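Local coordinates for hydrolase, haloacid dehalogenase-like family (Chlorobaculum tepidum, PDB 2HCF), which probably acts as a magnesium-dependent hydrolase of the haloacid dehalogenase superfamily, its chain folded round a parallel sheet with a bound magnesium ion, at residues A[144-148]-A[149-153]; A[181-184]-A[185-189]; A[203-206]-A[207-210]. All blocks are in the same frame, centred on the assembly; numbering follows the deposited sequence.

Interaction 1. Residues A[144-148]-A[149-153]; sequences DDALD and RNELP
Asp-148 folds its carboxylate over the backbone of Asn-150 in an Asx turn, the bend that leads the loop 144-148 into helix 152-164. With CG anti to the backbone N (chi1 176°), OD1 reaches forward and accepts the N-H of Asn-150 at 2.9 Å. The donor approaches from above the carboxylate plane. The same residue grips the turn a second time, for the backbone N of Glu-151 reaches Asp-148 O at 3.1 Å. An aspartate suits this place because its short chain lets an acceptor reach the amide two residues ahead.

The Asp-148 and Asn-150 side chains cross obliquely, carboxylate and amide planes 56° apart, and a water joins OD2 to ND2. Glu-151 extends back along the turn until its OE1 lies 3.5 Å from Ala-146 CB. Its other oxygen, OE2, stands 4.5 Å from Asp-148 OD2; a water donating to both carboxylates probably eases the repulsion.

Arg-149 runs inward, its extended chain reaching salt bridges with Asp-10, a magnesium ligand, and Asp-182, consistent with the conserved basic residue of the third haloacid dehalogenase motif. Leu-152 closes the inner side against Leu-116 and Met-49. There its CD2 methyl also touches the loop, 4.0 Å from both Asp-145 CB and Ala-146 CB.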
loop_
_atom_site.group_PDB
_atom_site.type_symbol
_atom_site.label_atom_id
_atom_site.label_comp_id
_atom_site.label_asym_id
_atom_site.label_seq_id
_atom_site.Cartn_x
_atom_site.Cartn_y
_atom_site.Cartn_z
ATOM N N ASP A 144 8.918 -3.562 -4.260
ATOM C CA ASP A 144 10.262 -3.650 -4.837
ATOM C C ASP A 144 11.356 -3.547 -3.780
ATOM O O ASP A 144 12.479 -4.001 -3.992
ATOM C CB ASP A 144 10.447 -2.586 -5.887
ATOM C CG ASP A 144 9.224 -2.441 -6.758
ATOM O OD1 ASP A 144 8.266 -1.835 -6.265
ATOM O OD2 ASP A 144 9.200 -2.926 -7.910
ATOM N N ASP A 145 11.018 -2.974 -2.637
ATOM C CA ASP A 145 12.014 -2.615 -1.624
ATOM C C ASP A 145 12.209 -3.632 -0.514
ATOM O O ASP A 145 13.253 -3.629 0.146
ATOM C CB ASP A 145 11.635 -1.272 -1.003
ATOM C CG ASP A 145 11.598 -0.146 -2.021
ATOM O OD1 ASP A 145 12.536 -0.065 -2.831
ATOM O OD2 ASP A 145 10.643 0.668 -2.014
ATOM N N ALA A 146 11.209 -4.477 -0.285
ATOM C CA ALA A 146 11.288 -5.479 0.772
ATOM C C ALA A 146 10.179 -6.514 0.701
ATOM O O ALA A 146 9.125 -6.268 0.149
ATOM C CB ALA A 146 11.244 -4.805 2.131
ATOM N N LEU A 147 10.428 -7.664 1.334
ATOM C CA LEU A 147 9.411 -8.697 1.501
ATOM C C LEU A 147 8.627 -8.467 2.798
ATOM O O LEU A 147 7.511 -8.935 2.927
ATOM C CB LEU A 147 10.060 -10.098 1.538
ATOM C CG LEU A 147 10.821 -10.589 0.291
ATOM C CD1 LEU A 147 11.580 -11.879 0.622
ATOM C CD2 LEU A 147 9.914 -10.818 -0.897
ATOM N N ASP A 148 9.227 -7.739 3.747
ATOM C CA ASP A 148 8.625 -7.469 5.055
ATOM C C ASP A 148 8.187 -6.010 5.159
ATOM O O ASP A 148 9.021 -5.094 4.992
ATOM C CB ASP A 148 9.655 -7.755 6.126
ATOM C CG ASP A 148 9.164 -7.423 7.529
ATOM O OD1 ASP A 148 8.005 -6.972 7.683
ATOM O OD2 ASP A 148 9.950 -7.651 8.481
ATOM N N ARG A 149 6.896 -5.802 5.436
ATOM C CA ARG A 149 6.277 -4.450 5.415
ATOM C C ARG A 149 6.981 -3.542 6.418
ATOM O O ARG A 149 7.042 -2.333 6.257
ATOM C CB ARG A 149 4.763 -4.472 5.726
ATOM C CG ARG A 149 4.052 -3.182 5.267
ATOM C CD ARG A 149 2.601 -3.074 5.682
ATOM N NE ARG A 149 2.074 -1.896 5.026
ATOM C CZ ARG A 149 1.364 -1.931 3.923
ATOM N NH1 ARG A 149 1.010 -3.092 3.396
ATOM N NH2 ARG A 149 0.960 -0.798 3.366
ATOM N N ASN A 150 7.523 -4.158 7.460
ATOM C CA ASN A 150 8.189 -3.420 8.551
ATOM C C ASN A 150 9.537 -2.802 8.230
ATOM O O ASN A 150 10.035 -2.000 9.023
ATOM C CB ASN A 150 8.304 -4.311 9.780
ATOM C CG ASN A 150 6.952 -4.622 10.384
ATOM O OD1 ASN A 150 5.959 -3.933 10.117
ATOM N ND2 ASN A 150 6.903 -5.664 11.200
ATOM N N GLU A 151 10.110 -3.149 7.077
ATOM C CA GLU A 151 11.277 -2.441 6.532
ATOM C C GLU A 151 10.899 -1.138 5.804
ATOM O O GLU A 151 11.705 -0.206 5.747
ATOM C CB GLU A 151 12.041 -3.360 5.573
ATOM C CG GLU A 151 12.586 -4.620 6.263
ATOM C CD GLU A 151 13.324 -5.556 5.312
ATOM O OE1 GLU A 151 13.973 -5.065 4.336
ATOM O OE2 GLU A 151 13.249 -6.796 5.545
ATOM N N LEU A 152 9.673 -1.065 5.282
ATOM C CA LEU A 152 9.240 0.070 4.443
ATOM C C LEU A 152 9.219 1.487 5.062
ATOM O O LEU A 152 9.596 2.444 4.391
ATOM C CB LEU A 152 7.876 -0.232 3.829
ATOM C CG LEU A 152 7.745 -1.354 2.786
ATOM C CD1 LEU A 152 6.518 -1.119 1.912
ATOM C CD2 LEU A 152 8.986 -1.536 1.947
ATOM N N PRO A 153 8.770 1.643 6.323
ATOM C CA PRO A 153 8.728 2.976 6.932
ATOM C C PRO A 153 10.113 3.627 6.969
ATOM O O PRO A 153 10.244 4.796 6.724
ATOM C CB PRO A 153 8.263 2.697 8.366
ATOM C CG PRO A 153 7.642 1.397 8.315
ATOM C CD PRO A 153 8.312 0.611 7.260
HETATM O O HOH W 1 12.650 -7.960 3.135
HETATM O O HOH W 2 12.936 -8.106 7.719
HETATM O O HOH W 3 9.303 -7.595 10.974
#

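Interaction 2. Residues A[181-184]-A[185-189]; sequences HDIR and CAREL
Cys-185 donates its backbone N to His-181 O at 3.0 Å, a regular alpha-helical bond in helix 180-187, the crossover helix of the beta-alpha-beta unit between strands 173-177 and 192-196. Its thiol is small enough to fold back on the preceding turn: chi1 of 82° tucks SG in over the backbone, 3.5 Å from Asp-182 O. Cys-185 is buried against Asn-150 and Pro-153.

Ala-186 comes next, its N making a weak bond of 3.4 Å to Asp-182 O. Its methyl rests 3.5 Å from Ile-183 O, and with Ile-175 and Ser-193 packed against it, a small side chain suits the side of the helix that faces the sheet.

Arg-187 tightens the spiral, since its N bonds to Arg-184 O, three residues back, at 3.1 Å. The extended side chain doubles back along the helix so that Arg-184 CA lies over one face of the guanidinium, toward its rim, and NH2 is held by His-209 O. Arg-184 has two conformers; in the one described here, NE lies 4.0 Å from Arg-187 NH1, the guanidinium planes 70° apart.

Glu-188 OE1 is hydrogen-bonded to His-154 NE2, and Leu-189 packs on helix 152-164. In this conformer the two arginines would probably repel, but a water held weakly by both Arg-184 NE and Arg-187 NH1, and the salt bridge from Arg-184 to Glu-180, are likely to offset the charge.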
loop_
_atom_site.group_PDB
_atom_site.type_symbol
_atom_site.label_atom_id
_atom_site.label_comp_id
_atom_site.label_asym_id
_atom_site.label_seq_id
_atom_site.Cartn_x
_atom_site.Cartn_y
_atom_site.Cartn_z
ATOM N N HIS A 181 -1.422 -4.716 9.550
ATOM C CA HIS A 181 -0.053 -4.599 9.039
ATOM C C HIS A 181 0.346 -3.136 8.872
ATOM O O HIS A 181 1.497 -2.763 9.093
ATOM C CB HIS A 181 0.087 -5.370 7.736
ATOM C CG HIS A 181 -0.343 -6.796 7.853
ATOM N ND1 HIS A 181 0.201 -7.655 8.791
ATOM C CD2 HIS A 181 -1.300 -7.496 7.210
ATOM C CE1 HIS A 181 -0.375 -8.838 8.679
ATOM N NE2 HIS A 181 -1.279 -8.773 7.717
ATOM N N ASP A 182 -0.612 -2.313 8.458
ATOM C CA ASP A 182 -0.429 -0.886 8.403
ATOM C C ASP A 182 -0.147 -0.327 9.799
ATOM O O ASP A 182 0.823 0.403 10.011
ATOM C CB ASP A 182 -1.659 -0.241 7.786
ATOM C CG ASP A 182 -1.941 -0.806 6.416
ATOM O OD1 ASP A 182 -1.260 -0.382 5.481
ATOM O OD2 ASP A 182 -2.808 -1.692 6.272
ATOM N N ILE A 183 -0.975 -0.703 10.742
ATOM C CA ILE A 183 -0.835 -0.172 12.068
ATOM C C ILE A 183 0.523 -0.583 12.640
ATOM O O ILE A 183 1.203 0.191 13.337
ATOM C CB ILE A 183 -1.980 -0.686 12.997
ATOM C CG1 ILE A 183 -3.329 -0.142 12.528
ATOM C CG2 ILE A 183 -1.742 -0.223 14.422
ATOM C CD1 ILE A 183 -4.526 -0.861 13.093
ATOM N N ARG A 184 0.912 -1.818 12.361
ATOM C CA ARG A 184 2.102 -2.410 12.969
ATOM C C ARG A 184 3.348 -1.777 12.364
ATOM O O ARG A 184 4.302 -1.482 13.043
ATOM C CB ARG A 184 2.124 -3.919 12.734
ATOM C CG ARG A 184 3.494 -4.564 12.991
ATOM C CD ARG A 184 3.437 -6.076 13.093
ATOM N NE ARG A 184 2.169 -6.503 13.665
ATOM C CZ ARG A 184 1.209 -7.147 13.002
ATOM N NH1 ARG A 184 1.360 -7.532 11.725
ATOM N NH2 ARG A 184 0.091 -7.422 13.640
ATOM N N CYS A 185 3.328 -1.532 11.064
ATOM C CA CYS A 185 4.567 -0.985 10.452
ATOM C C CYS A 185 4.852 0.459 10.929
ATOM O O CYS A 185 6.008 0.876 10.995
ATOM C CB CYS A 185 4.584 -1.156 8.943
ATOM S SG CYS A 185 3.693 0.048 8.057
ATOM N N ALA A 186 3.809 1.183 11.330
ATOM C CA ALA A 186 3.960 2.532 11.874
ATOM C C ALA A 186 4.754 2.552 13.174
ATOM O O ALA A 186 5.448 3.521 13.479
ATOM C CB ALA A 186 2.609 3.166 12.085
ATOM N N ARG A 187 4.662 1.479 13.947
ATOM C CA ARG A 187 5.368 1.399 15.215
ATOM C C ARG A 187 6.890 1.438 15.016
ATOM O O ARG A 187 7.623 1.848 15.917
ATOM C CB ARG A 187 4.999 0.116 15.970
ATOM C CG ARG A 187 3.484 -0.098 16.219
ATOM C CD ARG A 187 3.225 -1.402 17.006
ATOM N NE ARG A 187 1.794 -1.768 16.989
ATOM C CZ ARG A 187 1.306 -3.013 16.930
ATOM N NH1 ARG A 187 2.099 -4.095 16.895
ATOM N NH2 ARG A 187 -0.008 -3.180 16.933
ATOM N N GLU A 188 7.355 1.043 13.830
ATOM C CA GLU A 188 8.782 1.109 13.482
ATOM C C GLU A 188 9.390 2.491 13.690
ATOM O O GLU A 188 10.546 2.595 14.077
ATOM C CB GLU A 188 8.996 0.683 12.036
ATOM C CG GLU A 188 8.728 -0.786 11.821
ATOM C CD GLU A 188 9.751 -1.654 12.535
ATOM O OE1 GLU A 188 10.967 -1.376 12.426
ATOM O OE2 GLU A 188 9.352 -2.623 13.212
ATOM N N LEU A 189 8.605 3.538 13.454
ATOM C CA LEU A 189 9.109 4.899 13.576
ATOM C C LEU A 189 8.489 5.647 14.739
ATOM O O LEU A 189 8.687 6.863 14.851
ATOM C CB LEU A 189 8.771 5.654 12.308
ATOM C CG LEU A 189 9.282 5.110 10.972
ATOM C CD1 LEU A 189 8.806 6.074 9.905
ATOM C CD2 LEU A 189 10.800 4.962 10.954
HETATM O O HOH W 4 2.543 -7.387 16.564
#

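Interaction 3. Residues A[203-206]-A[207-210]; sequences MEEL and ARHK
Ala-207 N donates to Met-203 O at 2.9 Å, the shortest backbone bond across this helix end and an ordinary i to i+4 link. After it the pattern tightens to three residues: Arg-208 N makes a weak bond to Glu-205 O, and His-209 N reaches Leu-206 O at 3.2 Å. A type I beta turn from Ala-207 to Lys-210 follows, and Lys-210, with positive phi, takes the chain out of the helical conformation toward strand 213-215.

Glu-205 O also takes a water, which donates to it at 2.6 Å and is itself held weakly by Arg-208 NH1, while His-209 CD2 comes within 3.5 Å of Glu-205 O. The imidazole approaches this carbonyl obliquely, its CG anti to its own carbonyl carbon (chi1 -52°), which swings the ring back over the last turn. Arg-208 lies extended beside the helix with one guanidinium face over Glu-204 O and Glu-205 CA. The Glu-205 carboxylate bonds instead to Thr-202 N, its plane 82° from the Arg-208 guanidinium.

Packing lies farther in. Leu-206, the buried residue here, fills a pocket among Ala-197, Phe-201, Ile-183 and Leu-214; a leucine suits this place because its branched apolar end meets apolar neighbours from both helix 180-187 and strand 213-215. Met-203, present as selenomethionine, also packs on Leu-214. With His-209 replaced by an alanine, the ring would go, and Glu-205 O would probably lose its C-H neighbour while a gap opened beside Ile-183 and Glu-180.

Carbonyls at the C-terminal end of a helix carry partial negative charge. The water, the weakly polar imidazole C-H and the nearby guanidinium of Arg-208 therefore probably help to balance the end of this short surface helix.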
loop_
_atom_site.group_PDB
_atom_site.type_symbol
_atom_site.label_atom_id
_atom_site.label_comp_id
_atom_site.label_asym_id
_atom_site.label_seq_id
_atom_site.Cartn_x
_atom_site.Cartn_y
_atom_site.Cartn_z
HETATM N N MSE A 203 -13.862 -1.924 12.521
HETATM C CA MSE A 203 -13.305 -1.078 13.578
HETATM C C MSE A 203 -13.019 -1.911 14.809
HETATM O O MSE A 203 -11.977 -1.753 15.436
HETATM C CB MSE A 203 -14.253 0.087 13.888
HETATM C CG MSE A 203 -14.426 0.990 12.697
HETATM SE SE MSE A 203 -15.374 2.622 13.154
HETATM C CE MSE A 203 -17.054 1.802 13.511
ATOM N N GLU A 204 -13.940 -2.804 15.158
ATOM C CA GLU A 204 -13.724 -3.661 16.330
ATOM C C GLU A 204 -12.476 -4.496 16.170
ATOM O O GLU A 204 -11.724 -4.648 17.102
ATOM C CB GLU A 204 -14.909 -4.587 16.590
ATOM C CG GLU A 204 -16.000 -3.912 17.387
ATOM C CD GLU A 204 -17.042 -4.884 17.941
ATOM O OE1 GLU A 204 -16.815 -6.131 17.856
ATOM O OE2 GLU A 204 -18.078 -4.362 18.436
ATOM N N GLU A 205 -12.266 -5.031 14.974
ATOM C CA GLU A 205 -11.073 -5.824 14.714
ATOM C C GLU A 205 -9.799 -4.960 14.783
ATOM O O GLU A 205 -8.838 -5.302 15.465
ATOM C CB GLU A 205 -11.183 -6.499 13.334
ATOM C CG GLU A 205 -12.085 -7.707 13.370
ATOM C CD GLU A 205 -12.357 -8.302 12.002
ATOM O OE1 GLU A 205 -12.622 -7.571 11.009
ATOM O OE2 GLU A 205 -12.332 -9.541 11.928
ATOM N N LEU A 206 -9.817 -3.836 14.078
ATOM C CA LEU A 206 -8.665 -2.939 14.013
ATOM C C LEU A 206 -8.279 -2.310 15.341
ATOM O O LEU A 206 -7.117 -2.018 15.571
ATOM C CB LEU A 206 -8.890 -1.860 12.964
ATOM C CG LEU A 206 -8.849 -2.410 11.546
ATOM C CD1 LEU A 206 -9.259 -1.304 10.619
ATOM C CD2 LEU A 206 -7.473 -2.964 11.156
ATOM N N ALA A 207 -9.248 -2.145 16.234
ATOM C CA ALA A 207 -9.037 -1.456 17.472
ATOM C C ALA A 207 -8.124 -2.250 18.435
ATOM O O ALA A 207 -7.460 -1.676 19.303
ATOM C CB ALA A 207 -10.396 -1.156 18.118
ATOM N N ARG A 208 -8.092 -3.567 18.277
ATOM C CA ARG A 208 -7.246 -4.422 19.099
ATOM C C ARG A 208 -5.744 -4.232 18.834
ATOM O O ARG A 208 -4.917 -4.698 19.621
ATOM C CB ARG A 208 -7.610 -5.892 18.884
ATOM C CG ARG A 208 -9.058 -6.196 19.175
ATOM C CD ARG A 208 -9.396 -7.659 18.962
ATOM N NE ARG A 208 -10.861 -7.827 18.907
ATOM C CZ ARG A 208 -11.531 -8.557 18.010
ATOM N NH1 ARG A 208 -10.898 -9.271 17.071
ATOM N NH2 ARG A 208 -12.858 -8.579 18.064
ATOM N N HIS A 209 -5.406 -3.564 17.728
ATOM C CA HIS A 209 -4.029 -3.291 17.362
ATOM C C HIS A 209 -3.580 -1.900 17.755
ATOM O O HIS A 209 -2.449 -1.525 17.498
ATOM C CB HIS A 209 -3.869 -3.505 15.866
ATOM C CG HIS A 209 -4.383 -4.839 15.431
ATOM N ND1 HIS A 209 -3.861 -6.015 15.919
ATOM C CD2 HIS A 209 -5.413 -5.187 14.628
ATOM C CE1 HIS A 209 -4.520 -7.035 15.400
ATOM N NE2 HIS A 209 -5.476 -6.562 14.626
ATOM N N LYS A 210 -4.475 -1.143 18.384
ATOM C CA LYS A 210 -4.154 0.129 19.025
ATOM C C LYS A 210 -3.671 1.185 18.044
ATOM O O LYS A 210 -2.615 1.805 18.242
ATOM C CB LYS A 210 -3.106 -0.066 20.123
ATOM C CG LYS A 210 -3.401 -1.156 21.118
ATOM C CD LYS A 210 -4.647 -0.846 21.938
ATOM C CE LYS A 210 -4.711 -1.732 23.175
ATOM N NZ LYS A 210 -4.596 -3.173 22.776
HETATM O O HOH W 5 -8.504 -7.858 15.630
#

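Overall arrangement
From the N terminus, interaction 1 comes first, a turn carrying the chain from strand 140-141 into helix 152-164. Interaction 2 follows on helix 180-187, and interaction 3 closes the end of helix 203-207 ahead of strand 213-215. All three are local and lie in series, so none encloses or crosses another. Space links them where sequence does not: the bridge between Arg-149 and Asp-182 ties interactions 1 and 2 beside the magnesium site, and farther along Asn-150 O packs on Glu-188 CG. On the other side of helix 180-187, Ile-183 meets Leu-206 and His-209. This middle helix thus joins the other two contacts, whose centres are 23 Å apart.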